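Local coordinates for neural cell adhesion molecule 1 (Homo sapiens, PDB 2HAZ), which probably mediates adhesion between neural cells, with a helix in its first fibronectin type III repeat critical for polysialylation of its N-glycans, at residues P10-V15 and A22-D27. Residues are numbered along the deposited sequence; the frame is centred on the assembly and turned at random.
Sequences PSIDQV and AQVQFD. With NA (sodium ion), chain B.
The hairpin of strands 11-17 and 22-27, at one side of the fibronectin type III sandwich, illustrates how a classic beta bulge can turn a side chain toward a metal. Ser11 and Asp27 form a regular antiparallel hydrogen-bonded pair, with Asp27 N only 2.6 Å from Ser11 O. The bulge follows: Asp13 and Gln14 both face Gln25, and Gln25 O accepts a hydrogen bond from Asp13 N at 2.7 Å and a weak, longer one from Gln14 N. Gln25 N returns a bond to Gln14 O. Because the bulge directs Asp13 toward the partner strand, its carboxylate meets that of Asp27 around a sodium ion. Each chelates the ion with both oxygens, and their planes stand 79° apart; Asp13 OD1 and Asp27 OD2, 3.1 Å from each other, would probably repel without the cation between the two groups. On the same face as Ser11 and Asp27, Gln14 and Gln25 run side by side in the same direction, their amides stacked 18° from parallel and Gln14 NE2 3.5 Å from Gln25 NE2. Gln25 CG lies anti to its own carbonyl carbon (chi1 -79°), and its extended chain carries NE2 to a hydrogen bond with Glu16 OE1. With an alanine in place of Gln25, Glu16 would probably lose this amide donor and Gln14 its stacking partner. The reverse face of this three-stranded sheet looks into the sandwich, where Ile12 crosses Val24 with Ile12 CG2 4.0 Å from Val24 CG1. Val15 CG1 reaches Ala22 CB at 3.7 Å; Ile12 and Val15 also touch Val81 on the opposing sheet, and Phe26 meets Tyr40 edge-to-face.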
ATOM      1  N   PRO A  10      -5.358   3.472  -5.266  1.00 18.59           N
ATOM      2  CA  PRO A  10      -4.146   3.067  -5.973  1.00 18.41           C
ATOM      3  C   PRO A  10      -4.362   1.661  -6.528  1.00 18.24           C
ATOM      4  O   PRO A  10      -5.316   0.989  -6.126  1.00 17.30           O
ATOM      5  CB  PRO A  10      -3.071   3.071  -4.876  1.00 18.13           C
ATOM      6  CG  PRO A  10      -3.668   3.810  -3.733  1.00 18.56           C
ATOM      7  CD  PRO A  10      -5.126   3.565  -3.812  1.00 18.00           C
ATOM      8  N   SER A  11      -3.510   1.241  -7.459  1.00 17.86           N
ATOM      9  CA  SER A  11      -3.542  -0.130  -7.979  1.00 19.35           C
ATOM     10  C   SER A  11      -2.236  -0.802  -7.622  1.00 18.74           C
ATOM     11  O   SER A  11      -1.189  -0.222  -7.851  1.00 19.07           O
ATOM     12  CB  SER A  11      -3.670  -0.133  -9.513  1.00 19.40           C
ATOM     13  OG  SER A  11      -5.001   0.059  -9.929  1.00 22.57           O
ATOM     14  N   ILE A  12      -2.300  -2.022  -7.089  1.00 18.92           N
ATOM     15  CA  ILE A  12      -1.096  -2.841  -6.875  1.00 18.37           C
ATOM     16  C   ILE A  12      -0.811  -3.703  -8.116  1.00 18.87           C
ATOM     17  O   ILE A  12      -1.635  -4.518  -8.536  1.00 19.01           O
ATOM     18  CB  ILE A  12      -1.178  -3.711  -5.582  1.00 18.27           C
ATOM     19  CG1 ILE A  12      -1.294  -2.832  -4.319  1.00 18.12           C
ATOM     20  CG2 ILE A  12       0.044  -4.627  -5.468  1.00 17.26           C
ATOM     21  CD1 ILE A  12      -1.587  -3.598  -3.007  1.00 17.55           C
ATOM     22  N   ASP A  13       0.356  -3.497  -8.713  1.00 19.33           N
ATOM     23  CA  ASP A  13       0.771  -4.255  -9.885  1.00 20.16           C
ATOM     24  C   ASP A  13       1.302  -5.637  -9.502  1.00 19.98           C
ATOM     25  O   ASP A  13       0.760  -6.665  -9.940  1.00 19.94           O
ATOM     26  CB  ASP A  13       1.796  -3.464 -10.702  1.00 20.02           C
ATOM     27  CG  ASP A  13       1.148  -2.359 -11.543  1.00 22.51           C
ATOM     28  OD1 ASP A  13      -0.067  -2.098 -11.388  1.00 23.23           O
ATOM     29  OD2 ASP A  13       1.849  -1.749 -12.378  1.00 23.10           O
ATOM     30  N   GLN A  14       2.347  -5.652  -8.679  1.00 19.76           N
ATOM     31  CA  GLN A  14       2.905  -6.883  -8.125  1.00 19.78           C
ATOM     32  C   GLN A  14       3.630  -6.603  -6.817  1.00 19.25           C
ATOM     33  O   GLN A  14       3.932  -5.447  -6.496  1.00 18.29           O
ATOM     34  CB  GLN A  14       3.863  -7.563  -9.114  1.00 20.67           C
ATOM     35  CG  GLN A  14       5.119  -6.760  -9.427  1.00 23.89           C
ATOM     36  CD  GLN A  14       6.035  -7.483 -10.383  1.00 27.39           C
ATOM     37  OE1 GLN A  14       5.683  -7.705 -11.542  1.00 30.54           O
ATOM     38  NE2 GLN A  14       7.220  -7.850  -9.910  1.00 29.71           N
ATOM     39  N   VAL A  15       3.893  -7.673  -6.071  1.00 17.41           N
ATOM     40  CA  VAL A  15       4.677  -7.596  -4.854  1.00 16.72           C
ATOM     41  C   VAL A  15       5.882  -8.530  -4.978  1.00 17.33           C
ATOM     42  O   VAL A  15       5.728  -9.716  -5.301  1.00 17.59           O
ATOM     43  CB  VAL A  15       3.839  -8.009  -3.640  1.00 16.11           C
ATOM     44  CG1 VAL A  15       4.665  -7.873  -2.364  1.00 15.07           C
ATOM     45  CG2 VAL A  15       2.531  -7.195  -3.582  1.00 14.24           C
ATOM     46  N   ALA A  22       9.113  -6.836   1.674  1.00 16.05           N
ATOM     47  CA  ALA A  22       8.513  -6.964   0.350  1.00 15.71           C
ATOM     48  C   ALA A  22       8.397  -5.597  -0.313  1.00 15.85           C
ATOM     49  O   ALA A  22       8.120  -4.584   0.365  1.00 15.36           O
ATOM     50  CB  ALA A  22       7.150  -7.625   0.430  1.00 14.84           C
ATOM     51  N   GLN A  23       8.634  -5.576  -1.621  1.00 16.36           N
ATOM     52  CA  GLN A  23       8.465  -4.368  -2.432  1.00 15.99           C
ATOM     53  C   GLN A  23       7.102  -4.380  -3.127  1.00 15.75           C
ATOM     54  O   GLN A  23       6.811  -5.259  -3.951  1.00 14.95           O
ATOM     55  CB  GLN A  23       9.596  -4.225  -3.464  1.00 16.81           C
ATOM     56  CG  GLN A  23      11.003  -4.607  -2.977  1.00 18.42           C
ATOM     57  CD  GLN A  23      11.616  -3.561  -2.096  1.00 23.05           C
ATOM     58  OE1 GLN A  23      12.156  -2.560  -2.577  1.00 26.74           O
ATOM     59  NE2 GLN A  23      11.562  -3.786  -0.793  1.00 24.07           N
ATOM     60  N   VAL A  24       6.262  -3.405  -2.792  1.00 15.47           N
ATOM     61  CA  VAL A  24       4.903  -3.359  -3.327  1.00 15.66           C
ATOM     62  C   VAL A  24       4.921  -2.397  -4.514  1.00 15.85           C
ATOM     63  O   VAL A  24       5.124  -1.195  -4.342  1.00 15.22           O
ATOM     64  CB  VAL A  24       3.849  -2.952  -2.240  1.00 15.20           C
ATOM     65  CG1 VAL A  24       2.447  -2.888  -2.821  1.00 14.74           C
ATOM     66  CG2 VAL A  24       3.868  -3.924  -1.028  1.00 15.56           C
ATOM     67  N   GLN A  25       4.743  -2.934  -5.722  1.00 16.38           N
ATOM     68  CA  GLN A  25       4.661  -2.098  -6.920  1.00 17.41           C
ATOM     69  C   GLN A  25       3.245  -1.644  -7.153  1.00 17.00           C
ATOM     70  O   GLN A  25       2.329  -2.472  -7.247  1.00 17.47           O
ATOM     71  CB  GLN A  25       5.089  -2.875  -8.153  1.00 17.66           C
ATOM     72  CG  GLN A  25       6.564  -3.013  -8.322  1.00 21.39           C
ATOM     73  CD  GLN A  25       6.896  -3.549  -9.691  1.00 26.83           C
ATOM     74  OE1 GLN A  25       6.252  -3.188 -10.698  1.00 29.13           O
ATOM     75  NE2 GLN A  25       7.909  -4.411  -9.753  1.00 28.70           N
ATOM     76  N   PHE A  26       3.069  -0.337  -7.322  1.00 17.56           N
ATOM     77  CA  PHE A  26       1.733   0.242  -7.387  1.00 18.07           C
ATOM     78  C   PHE A  26       1.623   1.397  -8.395  1.00 18.46           C
ATOM     79  O   PHE A  26       2.636   2.019  -8.752  1.00 17.57           O
ATOM     80  CB  PHE A  26       1.300   0.726  -5.993  1.00 18.11           C
ATOM     81  CG  PHE A  26       1.899   2.058  -5.594  1.00 17.99           C
ATOM     82  CD1 PHE A  26       1.174   3.248  -5.749  1.00 18.89           C
ATOM     83  CD2 PHE A  26       3.179   2.130  -5.079  1.00 17.17           C
ATOM     84  CE1 PHE A  26       1.733   4.469  -5.385  1.00 19.54           C
ATOM     85  CE2 PHE A  26       3.729   3.343  -4.706  1.00 18.51           C
ATOM     86  CZ  PHE A  26       3.010   4.513  -4.871  1.00 19.00           C
ATOM     87  N   ASP A  27       0.379   1.669  -8.810  1.00 19.45           N
ATOM     88  CA  ASP A  27       0.014   2.838  -9.632  1.00 20.80           C
ATOM     89  C   ASP A  27      -0.645   3.885  -8.769  1.00 21.33           C
ATOM     90  O   ASP A  27      -1.471   3.552  -7.921  1.00 21.38           O
ATOM     91  CB  ASP A  27      -1.056   2.484 -10.660  1.00 21.08           C
ATOM     92  CG  ASP A  27      -0.634   1.427 -11.594  1.00 22.74           C
ATOM     93  OD1 ASP A  27       0.556   1.413 -11.977  1.00 24.65           O
ATOM     94  OD2 ASP A  27      -1.502   0.598 -11.961  1.00 25.61           O
TER
HETATM   95 NA    NA B 101       0.143  -0.397 -13.371  1.00 20.09          NA